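Local coordinates for H127A/Y244A mutant of alginate lyase AlyC3 in complex with dimannuronate (Psychromonas sp., PDB 7C8F), which probably cleaves alginate by beta-elimination as a polysaccharide lyase of family PL7, captured here as a double mutant with dimannuronate bound, at residues Q213-V218 against L223-I228. Numbering follows the deposited sequence.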
loop_
_atom_site.group_PDB
_atom_site.type_symbol
_atom_site.label_atom_id
_atom_site.label_comp_id
_atom_site.label_asym_id
_atom_site.label_seq_id
_atom_site.Cartn_x
_atom_site.Cartn_y
_atom_site.Cartn_z
ATOM N N GLN B 213 5.484 13.532 6.624
ATOM C CA GLN B 213 5.989 14.728 5.963
ATOM C C GLN B 213 7.319 14.455 5.289
ATOM O O GLN B 213 8.152 13.685 5.787
ATOM C CB GLN B 213 6.223 15.891 6.945
ATOM C CG GLN B 213 4.962 16.416 7.584
ATOM C CD GLN B 213 5.216 17.680 8.388
ATOM O OE1 GLN B 213 6.043 17.692 9.298
ATOM N NE2 GLN B 213 4.513 18.751 8.042
ATOM N N LEU B 214 7.510 15.125 4.162
ATOM C CA LEU B 214 8.792 15.235 3.490
ATOM C C LEU B 214 9.201 16.701 3.555
ATOM O O LEU B 214 8.517 17.568 2.995
ATOM C CB LEU B 214 8.673 14.772 2.035
ATOM C CG LEU B 214 9.894 15.038 1.148
ATOM C CD1 LEU B 214 11.068 14.228 1.644
ATOM C CD2 LEU B 214 9.580 14.656 -0.284
ATOM N N ILE B 215 10.292 16.980 4.256
ATOM C CA ILE B 215 10.766 18.341 4.473
ATOM C C ILE B 215 12.113 18.484 3.788
ATOM O O ILE B 215 12.983 17.617 3.938
ATOM C CB ILE B 215 10.880 18.649 5.975
ATOM C CG1 ILE B 215 9.500 18.562 6.629
ATOM C CG2 ILE B 215 11.507 20.032 6.192
ATOM C CD1 ILE B 215 9.512 18.785 8.117
ATOM N N ILE B 216 12.289 19.565 3.026
ATOM C CA ILE B 216 13.577 19.871 2.407
ATOM C C ILE B 216 13.953 21.305 2.743
ATOM O O ILE B 216 13.189 22.238 2.444
ATOM C CB ILE B 216 13.571 19.668 0.881
ATOM C CG1 ILE B 216 13.072 18.261 0.543
ATOM C CG2 ILE B 216 14.969 19.893 0.300
ATOM C CD1 ILE B 216 12.994 17.986 -0.930
ATOM N N ASP B 217 15.128 21.478 3.340
ATOM C CA ASP B 217 15.744 22.789 3.539
ATOM C C ASP B 217 16.923 22.929 2.587
ATOM O O ASP B 217 17.692 21.981 2.391
ATOM C CB ASP B 217 16.279 22.953 4.965
ATOM C CG ASP B 217 15.215 22.758 6.025
ATOM O OD1 ASP B 217 14.049 23.134 5.794
ATOM O OD2 ASP B 217 15.550 22.217 7.102
ATOM N N VAL B 218 17.075 24.119 2.005
ATOM C CA VAL B 218 18.160 24.418 1.083
ATOM C C VAL B 218 18.888 25.638 1.625
ATOM O O VAL B 218 18.268 26.686 1.853
ATOM C CB VAL B 218 17.638 24.657 -0.343
ATOM C CG1 VAL B 218 18.783 24.948 -1.309
ATOM C CG2 VAL B 218 16.807 23.444 -0.806
ATOM N N LEU B 223 12.165 24.995 2.119
ATOM C CA LEU B 223 11.493 25.197 0.842
ATOM C C LEU B 223 10.388 24.197 0.560
ATOM O O LEU B 223 9.492 24.509 -0.218
ATOM C CB LEU B 223 12.486 25.151 -0.322
ATOM C CG LEU B 223 13.459 26.323 -0.461
ATOM C CD1 LEU B 223 14.336 26.159 -1.691
ATOM C CD2 LEU B 223 12.682 27.633 -0.535
ATOM N N VAL B 224 10.442 23.002 1.136
ATOM C CA VAL B 224 9.444 21.968 0.877
ATOM C C VAL B 224 8.952 21.430 2.211
ATOM O O VAL B 224 9.762 21.029 3.056
ATOM C CB VAL B 224 10.027 20.814 0.037
ATOM C CG1 VAL B 224 8.958 19.748 -0.227
ATOM C CG2 VAL B 224 10.593 21.337 -1.271
ATOM N N GLU B 225 7.633 21.386 2.385
ATOM C CA GLU B 225 6.995 20.738 3.538
ATOM C C GLU B 225 5.767 20.044 2.964
ATOM O O GLU B 225 4.677 20.625 2.888
ATOM C CB GLU B 225 6.639 21.755 4.611
ATOM C CG GLU B 225 6.131 21.141 5.901
ATOM C CD GLU B 225 6.110 22.141 7.044
ATOM O OE1 GLU B 225 6.777 23.194 6.931
ATOM O OE2 GLU B 225 5.428 21.874 8.056
ATOM N N HIS B 226 5.960 18.803 2.530
ATOM C CA HIS B 226 5.008 18.107 1.676
ATOM C C HIS B 226 4.375 16.948 2.441
ATOM O O HIS B 226 5.084 16.110 3.012
ATOM C CB HIS B 226 5.731 17.599 0.435
ATOM C CG HIS B 226 4.839 16.899 -0.537
ATOM N ND1 HIS B 226 3.861 17.558 -1.251
ATOM C CD2 HIS B 226 4.758 15.598 -0.901
ATOM C CE1 HIS B 226 3.230 16.695 -2.025
ATOM N NE2 HIS B 226 3.761 15.500 -1.837
ATOM N N ASP B 227 3.044 16.901 2.461
ATOM C CA ASP B 227 2.307 15.824 3.126
ATOM C C ASP B 227 2.463 14.543 2.310
ATOM O O ASP B 227 2.182 14.532 1.109
ATOM C CB ASP B 227 0.834 16.243 3.225
ATOM C CG ASP B 227 -0.072 15.207 3.907
ATOM O OD1 ASP B 227 0.335 14.059 4.130
ATOM O OD2 ASP B 227 -1.242 15.552 4.198
ATOM N N ILE B 228 2.942 13.465 2.955
ATOM C CA ILE B 228 3.141 12.185 2.276
ATOM C C ILE B 228 2.307 11.073 2.907
ATOM O O ILE B 228 2.717 9.908 2.911
ATOM C CB ILE B 228 4.635 11.804 2.218
ATOM C CG1 ILE B 228 5.269 11.794 3.617
ATOM C CG2 ILE B 228 5.387 12.767 1.312
ATOM C CD1 ILE B 228 6.637 11.110 3.676
#
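Leu214 and His226 face each other as a hydrogen-bonded antiparallel pair, Leu214 N reaching His226 O at 2.9 Å in a nearly straight bond while His226 N returns one to Leu214 O. Ile216 and Val224 form the next such pair, irregular in that Ile216 O accepts from both Val224 N, at 3.1 Å, and Leu223 N, at 3.0 Å, each in its carbonyl plane, a classic beta bulge. Beta-branched residues suit these extended backbones, and the two side chains run alongside each other with Ile216 CB 3.8 Å from Val224 CB. Farther along, Leu223 CD1 lies across Val218 CG2, and Ile228 CG2 packs on Leu214 CB at the other end.

The two strands make a beta hairpin at one margin of a seven-stranded antiparallel sheet, part of the jelly-roll beta-sandwich of this lyase family. Leu214, Ile216, Val224 and His226 turn to the face packed on strands 157-163 and 189-196 of the other sheet, which explains their apolar character; buried His226 is the exception, and its NE2 is hydrogen-bonded to Tyr230 OH.

Gln213, Ile215 and Glu225 occupy the reverse face, which is partly open to solvent and suits the polar ends of Gln213 and Glu225. With CG anti to the backbone N (chi1 -173°), the extended Glu225 chain runs beside that of Gln213 and brings OE2 to its amide; Gln213 NE2 meets the anti lone pair of Glu225 OE2 at 3.3 Å, and the long, bent bond (138° at the hydrogen) joins planes turned 80° apart. With an alanine in place of Gln213, the Glu225 carboxylate would probably lose this amide mate and be freer to turn. Asp217, on this face too, forms a salt bridge through OD1 with Arg222 NE, at the start of the returning strand.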